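Hypothetical protein DUF871 (Enterococcus faecalis, PDB 2P0O) is of unknown function but may be a 6-phospho-N-acetylmuramidase of cell-wall sugar recycling, with a TIM-barrel domain followed by a cyclophilin-like domain. Local coordinates at residues A[24-29]-A[224-229]; A[205-210]-A[232-237]; A[255-260]-A[305-310]; A[271-276]-A[344-349]. All blocks are in the same frame, centred on the assembly; numbering follows the deposited sequence.

Overall arrangement
Contacts 1 and 2 lie in the TIM barrel, and contacts 3 and 4 in the C-terminal domain. Contacts 1 and 2 share helix 228-240 and touch each other, where Ile-226 meets Phe-234. Contact 1 is partly buried: its apolar pair is covered, but its Lys-25 and Glu-228 are exposed. Contact 2 is buried, with aromatic rings against small aliphatic groups. Contacts 3 and 4 both involve the antiparallel sheet that holds strands 272-275 and 304-308. Both are buried and largely aliphatic, though exposed Arg-257 borders contact 3. Contacts 2 and 4 also touch, so 344-349 links the two domains. Contact 3 lies farthest from the chain centre, about 30 Å.

Contact 1: residues A[24-29]-A[224-229]; sequences KKMKAL and PTISER
Met-26, a selenomethionine, meets Ile-226 through its selenium and terminal methyl. The pair buries most of the surface in this contact. Met-26 CE lies 3.3 Å from Ile-226 CD1, shorter than a normal carbon contact, so its exact value is doubtful. The selenium is also close, with Met-26 SE 3.7 Å from Ile-226 CD1. The two side chains cross obliquely. Met-26 is bent at chi2 (-60°) and again at chi3 (-90°), which turns CE onto the isoleucine. From Ile-226, CG1 and CD1 extend to the selenomethionine. Both residues are buried. Phe-31 also touches Met-26, while Met-231 and Phe-234 of helix 228-240 touch Ile-226.

The contact closes part of the TIM barrel. Helix 17-28 follows the first barrel strand, and helix 228-240 follows the eighth, so first and last helices become neighbours around the ring. Ile-226 sits in the turn just before the last helix, and Ser-227 takes its N-cap position. Next to this apolar pair lie two exposed charged residues. Lys-25 points toward the other segment with a nearly extended chain beyond CB. Its NZ is 4.2 Å from Glu-228 OE2, too far for a salt bridge. The opposite charges probably attract weakly there. Glu-228 does not start out toward the lysine, but its carboxylate end comes nearer.

Contact 2: residues A[205-210]-A[232-237]; sequences AAAVGL and AQFGYY
Two neighbouring outer helices of the TIM barrel, 203-212 and 228-240, pack side to side here through Ala-207, Val-208, Phe-234 and Tyr-237. The contact is buried and apolar. The backbones come closest at Val-208 and Phe-234, whose CA atoms are 8.8 Å apart.

Ala-207 meets the rim of the Phe-234 ring. Its CB lies near the ring plane, 3.6 Å from Phe-234 CZ and 3.7 Å from Phe-234 CE1. The methyl therefore touches the far edge of the ring rather than a face. Phe-234 starts off to one side, but its ring end swings across to the other helix. Phe-31 and Phe-204 meet the same ring edge-to-face, making a small aromatic cluster.

One turn later, Tyr-237 comes from the opposite direction to Val-208. Both methyls of the valine touch one side of the phenol: Val-208 CG1 is 4.0 Å from Tyr-237 CE2, and Val-208 CG2 is 4.1 Å from Tyr-237 CD2. The approach to the ring is oblique. Tyr-237 has its CG anti to the backbone N (chi1 -171°), which directs the ring at the valine. Phe-243 of strand 242-247 stacks on Tyr-237 and also touches Val-208, so the C-terminal domain covers this end.

Helix 203-212, strand 218-221 and helix 228-240 follow in turn along the chain. They form the last helix-strand-helix unit in the beta/alpha repeat of a TIM barrel.

Contact 3: residues A[255-260]-A[305-310]; sequences LKRILG and VTIDNE
Ile-258 and Val-305 reach toward each other tip to tip. Ile-258 CG1 is 3.4 Å from Val-305 CG1, but the isoleucine has unusual torsions, so this tightness is doubtful. Ile-258 CB lies 3.9 Å from the same methyl, so one valine branch takes the whole approach. Beside this pair, Arg-257 crosses Ile-307 at about a right angle. Here Arg-257 CD lies 3.6 Å from Ile-307 CD1. The arginine uses its aliphatic part for this touch, and its chain is extended from CG to NE. Ile-307 has CG1 anti to its own backbone N (chi1 -171°), which carries CD1 out to the arginine.

Val-305 and Ile-307 alternate with Thr-306 along strand 304-308, so both face the short helix 255-258 while Thr-306 points away. The strand is an inner one of the four-stranded antiparallel sheet. Val-305 bonds through its backbone to Ile-335 and Thr-336 of strand 332-337, and Thr-306 bonds to Gln-320 on the other side. The helix connects strands 242-247 and 260-263 of the mixed sheet and packs against the antiparallel one. It thus joins the two sheets of the cyclophilin-like domain. Ile-258 O accepts a hydrogen bond from His-262 NE2, and Arg-257 NH1 makes a weak one to Ala-290 O.

Contact here thus depends on apolar packing. The arginine contributes through its carbon chain, while its guanidinium is used elsewhere.

Contact 4: residues A[271-276]-A[344-349]; sequences DVLRSE and TILPLI
Leu-273 and Ile-349 cross at about a right angle, and Leu-273 supplies both of its methyls to the contact. The residue lies on strand 272-275, an outermost strand of the antiparallel sheet in the cyclophilin-like domain. Its partner follows the 3-10 turn 346-348, in the connection between strands 332-337 and 354-359.

Leu-273 CD1 is 3.7 Å from Ile-349 CD1. The CG2 methyl of the isoleucine sits against the fork of the leucine: Ile-349 CG2 is 3.8 Å from both Leu-273 CD1 and Leu-273 CD2. That branch is anti to its backbone N, while CG1 is anti to the carbonyl carbon (chi1 -60°). The two branches therefore spread over the leucine end.

Leu-346 adds a lighter touch from the same segment. It does not start out toward the strand, but the end of its side chain comes nearer. Leu-346 also touches Val-321 of the neighbouring strand 319-322 and Leu-245 of strand 242-247. Phe-243 of strand 242-247 touches Ile-349. Leu-348 of the same turn touches Val-208 of the barrel helix 203-212, so the turn lies between the two domains.

Leu-346 CD2 stands 4.0 Å from Leu-273 CD1, and Leu-273 CD2 lies 3.5 Å from the carbonyl oxygen Ile-349 O.

Contact 1: residues A[24-29]-A[224-229]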
loop_
_atom_site.group_PDB
_atom_site.type_symbol
_atom_site.label_atom_id
_atom_site.label_comp_id
_atom_site.label_asym_id
_atom_site.label_seq_id
_atom_site.Cartn_x
_atom_site.Cartn_y
_atom_site.Cartn_z
ATOM N N LYS A 24 -7.700 1.036 14.637
ATOM C CA LYS A 24 -8.867 1.900 14.498
ATOM C C LYS A 24 -8.645 3.037 13.492
ATOM O O LYS A 24 -9.513 3.305 12.648
ATOM C CB LYS A 24 -9.288 2.465 15.862
ATOM C CG LYS A 24 -9.794 1.426 16.833
ATOM C CD LYS A 24 -10.491 2.087 18.050
ATOM C CE LYS A 24 -10.659 1.069 19.170
ATOM N NZ LYS A 24 -11.766 1.382 20.155
ATOM N N LYS A 25 -7.484 3.695 13.573
ATOM C CA LYS A 25 -7.154 4.753 12.616
ATOM C C LYS A 25 -7.040 4.222 11.194
ATOM O O LYS A 25 -7.506 4.855 10.261
ATOM C CB LYS A 25 -5.846 5.422 12.986
ATOM C CG LYS A 25 -6.030 6.548 13.954
ATOM C CD LYS A 25 -4.690 7.097 14.403
ATOM C CE LYS A 25 -4.932 8.064 15.553
ATOM N NZ LYS A 25 -3.637 8.699 15.891
HETATM N N MSE A 26 -6.421 3.052 11.034
HETATM C CA MSE A 26 -6.236 2.475 9.703
HETATM C C MSE A 26 -7.591 2.164 9.058
HETATM O O MSE A 26 -7.805 2.473 7.882
HETATM C CB MSE A 26 -5.303 1.265 9.748
HETATM C CG MSE A 26 -3.851 1.661 10.075
HETATM SE SE MSE A 26 -3.068 2.919 8.747
HETATM C CE MSE A 26 -2.299 1.603 7.520
ATOM N N LYS A 27 -8.512 1.597 9.838
ATOM C CA LYS A 27 -9.879 1.415 9.371
ATOM C C LYS A 27 -10.508 2.723 8.852
ATOM O O LYS A 27 -11.026 2.744 7.736
ATOM C CB LYS A 27 -10.764 0.793 10.446
ATOM C CG LYS A 27 -12.246 0.798 10.081
ATOM C CD LYS A 27 -12.537 -0.279 9.065
ATOM C CE LYS A 27 -14.001 -0.256 8.683
ATOM N NZ LYS A 27 -14.277 -1.396 7.773
ATOM N N ALA A 28 -10.460 3.795 9.648
ATOM C CA ALA A 28 -10.934 5.107 9.187
ATOM C C ALA A 28 -10.160 5.657 7.967
ATOM O O ALA A 28 -10.625 6.548 7.261
ATOM C CB ALA A 28 -10.952 6.130 10.336
ATOM N N LEU A 29 -8.981 5.121 7.702
ATOM C CA LEU A 29 -8.224 5.563 6.543
ATOM C C LEU A 29 -8.497 4.694 5.315
ATOM O O LEU A 29 -7.806 4.833 4.311
ATOM C CB LEU A 29 -6.730 5.538 6.882
ATOM C CG LEU A 29 -5.989 6.760 7.452
ATOM C CD1 LEU A 29 -6.855 7.868 7.952
ATOM C CD2 LEU A 29 -4.921 6.353 8.491
ATOM N N PRO A 224 4.651 -3.757 11.304
ATOM C CA PRO A 224 3.676 -3.350 12.325
ATOM C C PRO A 224 2.886 -2.049 12.089
ATOM O O PRO A 224 1.692 -2.019 12.393
ATOM C CB PRO A 224 4.520 -3.253 13.606
ATOM C CG PRO A 224 5.610 -4.316 13.415
ATOM C CD PRO A 224 5.922 -4.197 11.909
ATOM N N THR A 225 3.536 -0.986 11.617
ATOM C CA THR A 225 2.860 0.284 11.402
ATOM C C THR A 225 3.527 1.054 10.267
ATOM O O THR A 225 4.675 0.777 9.857
ATOM C CB THR A 225 2.880 1.220 12.661
ATOM O OG1 THR A 225 4.223 1.681 12.892
ATOM C CG2 THR A 225 2.317 0.537 13.956
ATOM N N ILE A 226 2.795 2.044 9.768
ATOM C CA ILE A 226 3.361 3.053 8.877
ATOM C C ILE A 226 3.503 4.319 9.702
ATOM O O ILE A 226 2.871 4.426 10.752
ATOM C CB ILE A 226 2.467 3.305 7.651
ATOM C CG1 ILE A 226 0.991 3.305 8.042
ATOM C CG2 ILE A 226 2.791 2.269 6.532
ATOM C CD1 ILE A 226 0.070 3.826 6.960
ATOM N N SER A 227 4.322 5.266 9.246
ATOM C CA SER A 227 4.501 6.530 9.961
ATOM C C SER A 227 3.244 7.404 9.847
ATOM O O SER A 227 2.418 7.195 8.961
ATOM C CB SER A 227 5.675 7.298 9.378
ATOM O OG SER A 227 5.334 7.713 8.065
ATOM N N GLU A 228 3.103 8.375 10.752
ATOM C CA GLU A 228 2.039 9.370 10.672
ATOM C C GLU A 228 1.967 10.071 9.305
ATOM O O GLU A 228 0.870 10.326 8.786
ATOM C CB GLU A 228 2.192 10.408 11.802
ATOM C CG GLU A 228 2.075 9.816 13.211
ATOM C CD GLU A 228 0.634 9.813 13.749
ATOM O OE1 GLU A 228 -0.287 10.288 13.029
ATOM O OE2 GLU A 228 0.421 9.345 14.901
ATOM N N ARG A 229 3.130 10.370 8.730
ATOM C CA ARG A 229 3.240 11.033 7.449
ATOM C C ARG A 229 2.582 10.209 6.346
ATOM O O ARG A 229 1.868 10.733 5.455
ATOM C CB ARG A 229 4.724 11.211 7.114
ATOM C CG ARG A 229 4.984 12.087 5.891
ATOM C CD ARG A 229 6.482 12.133 5.556
ATOM N NE ARG A 229 6.749 13.138 4.530
ATOM C CZ ARG A 229 6.601 12.959 3.213
ATOM N NH1 ARG A 229 6.181 11.794 2.713
ATOM N NH2 ARG A 229 6.865 13.958 2.392
#

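Contact 2: residues A[205-210]-A[232-237]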
loop_
_atom_site.group_PDB
_atom_site.type_symbol
_atom_site.label_atom_id
_atom_site.label_comp_id
_atom_site.label_asym_id
_atom_site.label_seq_id
_atom_site.Cartn_x
_atom_site.Cartn_y
_atom_site.Cartn_z
ATOM N N ALA A 205 2.966 5.194 -1.911
ATOM C CA ALA A 205 3.160 5.102 -3.350
ATOM C C ALA A 205 3.193 3.631 -3.794
ATOM O O ALA A 205 2.710 3.301 -4.861
ATOM C CB ALA A 205 4.466 5.805 -3.772
ATOM N N ALA A 206 3.788 2.772 -2.970
ATOM C CA ALA A 206 3.909 1.361 -3.287
ATOM C C ALA A 206 2.523 0.704 -3.339
ATOM O O ALA A 206 2.197 0.022 -4.314
ATOM C CB ALA A 206 4.817 0.669 -2.250
ATOM N N ALA A 207 1.700 0.989 -2.326
ATOM C CA ALA A 207 0.354 0.419 -2.200
ATOM C C ALA A 207 -0.575 0.872 -3.311
ATOM O O ALA A 207 -1.196 0.062 -3.997
ATOM C CB ALA A 207 -0.256 0.735 -0.802
ATOM N N VAL A 208 -0.649 2.183 -3.504
ATOM C CA VAL A 208 -1.461 2.715 -4.566
ATOM C C VAL A 208 -1.062 2.143 -5.939
ATOM O O VAL A 208 -1.950 1.747 -6.723
ATOM C CB VAL A 208 -1.492 4.282 -4.534
ATOM C CG1 VAL A 208 -2.345 4.834 -5.683
ATOM C CG2 VAL A 208 -2.078 4.743 -3.210
ATOM N N GLY A 209 0.235 2.089 -6.235
ATOM C CA GLY A 209 0.667 1.552 -7.535
ATOM C C GLY A 209 0.251 0.104 -7.714
ATOM O O GLY A 209 -0.275 -0.274 -8.757
ATOM N N LEU A 210 0.437 -0.701 -6.672
ATOM C CA LEU A 210 0.073 -2.110 -6.730
ATOM C C LEU A 210 -1.416 -2.303 -6.921
ATOM O O LEU A 210 -1.842 -3.128 -7.714
ATOM C CB LEU A 210 0.528 -2.835 -5.459
ATOM C CG LEU A 210 1.992 -3.221 -5.449
ATOM C CD1 LEU A 210 2.265 -3.990 -4.170
ATOM C CD2 LEU A 210 2.379 -4.081 -6.694
ATOM N N ALA A 232 -1.159 9.945 6.675
ATOM C CA ALA A 232 -1.749 11.201 6.191
ATOM C C ALA A 232 -1.900 11.166 4.689
ATOM O O ALA A 232 -2.880 11.694 4.165
ATOM C CB ALA A 232 -0.903 12.380 6.602
ATOM N N GLN A 233 -0.928 10.545 3.999
ATOM C CA GLN A 233 -0.985 10.424 2.546
ATOM C C GLN A 233 -2.128 9.473 2.150
ATOM O O GLN A 233 -2.911 9.813 1.256
ATOM C CB GLN A 233 0.366 10.012 1.956
ATOM C CG GLN A 233 1.362 11.181 1.947
ATOM C CD GLN A 233 2.718 10.819 1.370
ATOM O OE1 GLN A 233 3.317 9.806 1.739
ATOM N NE2 GLN A 233 3.223 11.656 0.482
ATOM N N PHE A 234 -2.226 8.311 2.817
ATOM C CA PHE A 234 -3.349 7.405 2.599
ATOM C C PHE A 234 -4.647 8.146 2.839
ATOM O O PHE A 234 -5.544 8.115 1.994
ATOM C CB PHE A 234 -3.288 6.130 3.474
ATOM C CG PHE A 234 -2.375 5.044 2.915
ATOM C CD1 PHE A 234 -2.802 4.216 1.857
ATOM C CD2 PHE A 234 -1.105 4.826 3.465
ATOM C CE1 PHE A 234 -1.955 3.195 1.341
ATOM C CE2 PHE A 234 -0.250 3.797 2.955
ATOM C CZ PHE A 234 -0.675 2.999 1.904
ATOM N N GLY A 235 -4.724 8.828 3.981
ATOM C CA GLY A 235 -5.937 9.476 4.408
ATOM C C GLY A 235 -6.337 10.545 3.429
ATOM O O GLY A 235 -7.508 10.645 3.067
ATOM N N TYR A 236 -5.381 11.357 3.010
ATOM C CA TYR A 236 -5.664 12.442 2.074
ATOM C C TYR A 236 -6.204 11.886 0.738
ATOM O O TYR A 236 -7.180 12.392 0.176
ATOM C CB TYR A 236 -4.389 13.263 1.852
ATOM C CG TYR A 236 -4.613 14.745 1.658
ATOM C CD1 TYR A 236 -4.813 15.291 0.379
ATOM C CD2 TYR A 236 -4.605 15.614 2.765
ATOM C CE1 TYR A 236 -5.007 16.673 0.216
ATOM C CE2 TYR A 236 -4.784 16.985 2.610
ATOM C CZ TYR A 236 -4.989 17.507 1.342
ATOM O OH TYR A 236 -5.184 18.876 1.233
ATOM N N TYR A 237 -5.562 10.836 0.238
ATOM C CA TYR A 237 -5.983 10.190 -0.988
ATOM C C TYR A 237 -7.354 9.568 -0.819
ATOM O O TYR A 237 -8.208 9.643 -1.698
ATOM C CB TYR A 237 -4.996 9.077 -1.346
ATOM C CG TYR A 237 -5.218 8.478 -2.732
ATOM C CD1 TYR A 237 -5.255 9.306 -3.850
ATOM C CD2 TYR A 237 -5.397 7.092 -2.921
ATOM C CE1 TYR A 237 -5.459 8.793 -5.127
ATOM C CE2 TYR A 237 -5.607 6.556 -4.223
ATOM C CZ TYR A 237 -5.630 7.433 -5.309
ATOM O OH TYR A 237 -5.815 7.000 -6.593
#

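Contact 3: residues A[255-260]-A[305-310]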
loop_
_atom_site.group_PDB
_atom_site.type_symbol
_atom_site.label_atom_id
_atom_site.label_comp_id
_atom_site.label_asym_id
_atom_site.label_seq_id
_atom_site.Cartn_x
_atom_site.Cartn_y
_atom_site.Cartn_z
ATOM N N LEU A 255 6.542 30.645 -5.107
ATOM C CA LEU A 255 6.271 29.470 -4.292
ATOM C C LEU A 255 4.777 29.321 -3.971
ATOM O O LEU A 255 4.226 28.223 -4.095
ATOM C CB LEU A 255 7.125 29.443 -3.017
ATOM C CG LEU A 255 6.991 28.207 -2.100
ATOM C CD1 LEU A 255 7.335 26.893 -2.770
ATOM C CD2 LEU A 255 7.790 28.359 -0.788
ATOM N N LYS A 256 4.134 30.421 -3.584
ATOM C CA LYS A 256 2.717 30.413 -3.193
ATOM C C LYS A 256 1.784 30.091 -4.338
ATOM O O LYS A 256 0.709 29.539 -4.120
ATOM C CB LYS A 256 2.314 31.743 -2.559
ATOM C CG LYS A 256 3.176 32.073 -1.367
ATOM C CD LYS A 256 2.434 32.754 -0.211
ATOM C CE LYS A 256 3.159 32.419 1.105
ATOM N NZ LYS A 256 3.617 30.961 1.088
ATOM N N ARG A 257 2.186 30.450 -5.555
ATOM C CA ARG A 257 1.422 30.103 -6.730
ATOM C C ARG A 257 1.422 28.619 -6.918
ATOM O O ARG A 257 0.450 28.067 -7.430
ATOM C CB ARG A 257 2.029 30.714 -7.994
ATOM C CG ARG A 257 1.393 31.975 -8.427
ATOM C CD ARG A 257 1.761 32.275 -9.853
ATOM N NE ARG A 257 1.362 33.641 -10.174
ATOM C CZ ARG A 257 0.842 34.029 -11.336
ATOM N NH1 ARG A 257 0.508 35.314 -11.503
ATOM N NH2 ARG A 257 0.654 33.149 -12.327
ATOM N N ILE A 258 2.522 27.962 -6.568
ATOM C CA ILE A 258 2.569 26.535 -6.835
ATOM C C ILE A 258 2.114 25.635 -5.693
ATOM O O ILE A 258 1.791 24.483 -5.936
ATOM C CB ILE A 258 3.888 26.036 -7.559
ATOM C CG1 ILE A 258 4.912 25.338 -6.644
ATOM C CG2 ILE A 258 4.482 27.076 -8.561
ATOM C CD1 ILE A 258 4.964 25.635 -5.291
ATOM N N LEU A 259 2.100 26.150 -4.471
ATOM C CA LEU A 259 1.562 25.401 -3.334
ATOM C C LEU A 259 0.034 25.309 -3.488
ATOM O O LEU A 259 -0.592 26.266 -3.927
ATOM C CB LEU A 259 1.944 26.088 -2.017
ATOM C CG LEU A 259 3.423 26.021 -1.563
ATOM C CD1 LEU A 259 3.668 26.919 -0.381
ATOM C CD2 LEU A 259 3.909 24.577 -1.246
ATOM N N GLY A 260 -0.555 24.167 -3.141
ATOM C CA GLY A 260 -1.991 23.935 -3.320
ATOM C C GLY A 260 -2.300 22.774 -4.265
ATOM O O GLY A 260 -1.412 21.977 -4.607
ATOM N N VAL A 305 9.645 21.478 -9.733
ATOM C CA VAL A 305 8.443 22.293 -9.933
ATOM C C VAL A 305 8.801 23.621 -10.573
ATOM O O VAL A 305 9.634 24.395 -10.055
ATOM C CB VAL A 305 7.720 22.561 -8.593
ATOM C CG1 VAL A 305 6.374 23.242 -8.820
ATOM C CG2 VAL A 305 7.560 21.261 -7.804
ATOM N N THR A 306 8.143 23.902 -11.693
ATOM C CA THR A 306 8.494 25.032 -12.550
ATOM C C THR A 306 7.281 25.879 -12.895
ATOM O O THR A 306 6.130 25.399 -12.865
ATOM C CB THR A 306 9.141 24.558 -13.909
ATOM O OG1 THR A 306 8.140 23.962 -14.736
ATOM C CG2 THR A 306 10.202 23.516 -13.688
ATOM N N ILE A 307 7.541 27.137 -13.239
ATOM C CA ILE A 307 6.511 28.002 -13.790
ATOM C C ILE A 307 7.080 28.700 -15.020
ATOM O O ILE A 307 8.212 29.228 -14.982
ATOM C CB ILE A 307 5.933 29.013 -12.713
ATOM C CG1 ILE A 307 4.712 29.752 -13.247
ATOM C CG2 ILE A 307 6.998 30.024 -12.212
ATOM C CD1 ILE A 307 3.897 30.439 -12.160
ATOM N N ASP A 308 6.321 28.688 -16.114
ATOM C CA ASP A 308 6.762 29.351 -17.337
ATOM C C ASP A 308 6.789 30.868 -17.146
ATOM O O ASP A 308 5.812 31.448 -16.656
ATOM C CB ASP A 308 5.860 28.976 -18.502
ATOM C CG ASP A 308 6.144 27.582 -19.054
ATOM O OD1 ASP A 308 7.018 26.850 -18.502
ATOM O OD2 ASP A 308 5.512 27.228 -20.080
ATOM N N ASN A 309 7.904 31.519 -17.493
ATOM C CA ASN A 309 7.960 32.974 -17.305
ATOM C C ASN A 309 7.464 33.731 -18.547
ATOM O O ASN A 309 6.975 33.097 -19.498
ATOM C CB ASN A 309 9.341 33.456 -16.794
ATOM C CG ASN A 309 10.491 33.129 -17.754
ATOM O OD1 ASN A 309 10.445 33.459 -18.947
ATOM N ND2 ASN A 309 11.537 32.492 -17.223
ATOM N N GLU A 310 7.587 35.061 -18.534
ATOM C CA GLU A 310 7.077 35.912 -19.610
ATOM C C GLU A 310 7.748 35.642 -20.968
ATOM O O GLU A 310 7.175 35.961 -22.035
ATOM C CB GLU A 310 7.162 37.405 -19.228
ATOM C CG GLU A 310 8.572 37.974 -19.202
ATOM C CD GLU A 310 8.657 39.376 -18.578
ATOM O OE1 GLU A 310 7.968 40.328 -19.044
ATOM O OE2 GLU A 310 9.447 39.538 -17.622
#

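Contact 4: residues A[271-276]-A[344-349]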
loop_
_atom_site.group_PDB
_atom_site.type_symbol
_atom_site.label_atom_id
_atom_site.label_comp_id
_atom_site.label_asym_id
_atom_site.label_seq_id
_atom_site.Cartn_x
_atom_site.Cartn_y
_atom_site.Cartn_z
ATOM N N ASP A 271 6.802 13.956 -20.407
ATOM C CA ASP A 271 7.959 14.470 -19.675
ATOM C C ASP A 271 7.629 15.166 -18.355
ATOM O O ASP A 271 8.520 15.318 -17.501
ATOM C CB ASP A 271 8.691 15.509 -20.536
ATOM C CG ASP A 271 9.375 14.909 -21.721
ATOM O OD1 ASP A 271 9.683 13.705 -21.684
ATOM O OD2 ASP A 271 9.628 15.675 -22.685
ATOM N N VAL A 272 6.387 15.650 -18.239
ATOM C CA VAL A 272 5.996 16.586 -17.182
ATOM C C VAL A 272 4.565 16.327 -16.761
ATOM O O VAL A 272 3.745 15.810 -17.535
ATOM C CB VAL A 272 6.080 18.085 -17.639
ATOM C CG1 VAL A 272 7.543 18.549 -17.899
ATOM C CG2 VAL A 272 5.222 18.355 -18.879
ATOM N N LEU A 273 4.268 16.684 -15.525
ATOM C CA LEU A 273 2.893 16.889 -15.095
ATOM C C LEU A 273 2.551 18.338 -15.451
ATOM O O LEU A 273 3.379 19.233 -15.255
ATOM C CB LEU A 273 2.767 16.689 -13.571
ATOM C CG LEU A 273 2.893 15.266 -13.043
ATOM C CD1 LEU A 273 2.700 15.228 -11.506
ATOM C CD2 LEU A 273 1.907 14.250 -13.747
ATOM N N ARG A 274 1.367 18.577 -15.986
ATOM C CA ARG A 274 0.979 19.946 -16.369
ATOM C C ARG A 274 -0.253 20.401 -15.622
ATOM O O ARG A 274 -1.327 19.785 -15.738
ATOM C CB ARG A 274 0.707 20.089 -17.881
ATOM C CG ARG A 274 1.801 19.627 -18.809
ATOM C CD ARG A 274 1.319 19.732 -20.270
ATOM N NE ARG A 274 1.144 21.145 -20.683
ATOM C CZ ARG A 274 0.538 21.538 -21.805
ATOM N NH1 ARG A 274 0.464 22.841 -22.107
ATOM N NH2 ARG A 274 0.058 20.639 -22.655
ATOM N N SER A 275 -0.118 21.501 -14.886
ATOM C CA SER A 275 -1.230 22.027 -14.104
ATOM C C SER A 275 -2.137 22.780 -15.034
ATOM O O SER A 275 -1.782 23.830 -15.578
ATOM C CB SER A 275 -0.766 22.918 -12.968
ATOM O OG SER A 275 -1.894 23.527 -12.343
ATOM N N GLU A 276 -3.330 22.236 -15.211
ATOM C CA GLU A 276 -4.222 22.740 -16.234
ATOM C C GLU A 276 -4.733 24.185 -16.090
ATOM O O GLU A 276 -5.279 24.738 -17.052
ATOM C CB GLU A 276 -5.357 21.759 -16.475
ATOM C CG GLU A 276 -6.361 21.587 -15.365
ATOM C CD GLU A 276 -7.621 20.914 -15.909
ATOM O OE1 GLU A 276 -7.575 20.463 -17.093
ATOM O OE2 GLU A 276 -8.648 20.848 -15.175
ATOM N N THR A 344 8.328 8.806 -5.797
ATOM C CA THR A 344 7.678 7.622 -6.367
ATOM C C THR A 344 6.147 7.781 -6.517
ATOM O O THR A 344 5.485 6.923 -7.064
ATOM C CB THR A 344 7.955 6.356 -5.576
ATOM O OG1 THR A 344 7.599 6.572 -4.201
ATOM C CG2 THR A 344 9.447 5.934 -5.701
ATOM N N ILE A 345 5.588 8.865 -6.004
ATOM C CA ILE A 345 4.169 9.162 -6.213
ATOM C C ILE A 345 3.951 9.727 -7.623
ATOM O O ILE A 345 2.889 9.507 -8.248
ATOM C CB ILE A 345 3.655 10.174 -5.158
ATOM C CG1 ILE A 345 3.795 9.567 -3.762
ATOM C CG2 ILE A 345 2.203 10.612 -5.462
ATOM C CD1 ILE A 345 3.693 10.615 -2.602
ATOM N N LEU A 346 4.966 10.417 -8.143
ATOM C CA LEU A 346 4.840 11.082 -9.464
ATOM C C LEU A 346 4.340 10.225 -10.619
ATOM O O LEU A 346 3.508 10.707 -11.342
ATOM C CB LEU A 346 6.118 11.841 -9.907
ATOM C CG LEU A 346 6.596 12.966 -8.968
ATOM C CD1 LEU A 346 8.018 13.409 -9.317
ATOM C CD2 LEU A 346 5.593 14.149 -8.982
ATOM N N PRO A 347 4.895 9.005 -10.842
ATOM C CA PRO A 347 4.319 8.156 -11.913
ATOM C C PRO A 347 2.889 7.663 -11.635
ATOM O O PRO A 347 2.268 7.087 -12.523
ATOM C CB PRO A 347 5.253 6.942 -11.973
ATOM C CG PRO A 347 6.415 7.235 -11.061
ATOM C CD PRO A 347 6.044 8.360 -10.168
ATOM N N LEU A 348 2.381 7.860 -10.414
ATOM C CA LEU A 348 1.020 7.459 -10.077
ATOM C C LEU A 348 0.002 8.489 -10.547
ATOM O O LEU A 348 -1.224 8.208 -10.644
ATOM C CB LEU A 348 0.867 7.259 -8.568
ATOM C CG LEU A 348 1.708 6.120 -7.990
ATOM C CD1 LEU A 348 1.273 5.916 -6.554
ATOM C CD2 LEU A 348 1.522 4.837 -8.840
ATOM N N ILE A 349 0.513 9.678 -10.843
ATOM C CA ILE A 349 -0.327 10.816 -11.174
ATOM C C ILE A 349 -0.573 10.771 -12.678
ATOM O O ILE A 349 0.269 11.180 -13.493
ATOM C CB ILE A 349 0.310 12.125 -10.725
ATOM C CG1 ILE A 349 0.502 12.088 -9.220
ATOM C CG2 ILE A 349 -0.590 13.320 -11.034
ATOM C CD1 ILE A 349 1.337 13.211 -8.720
#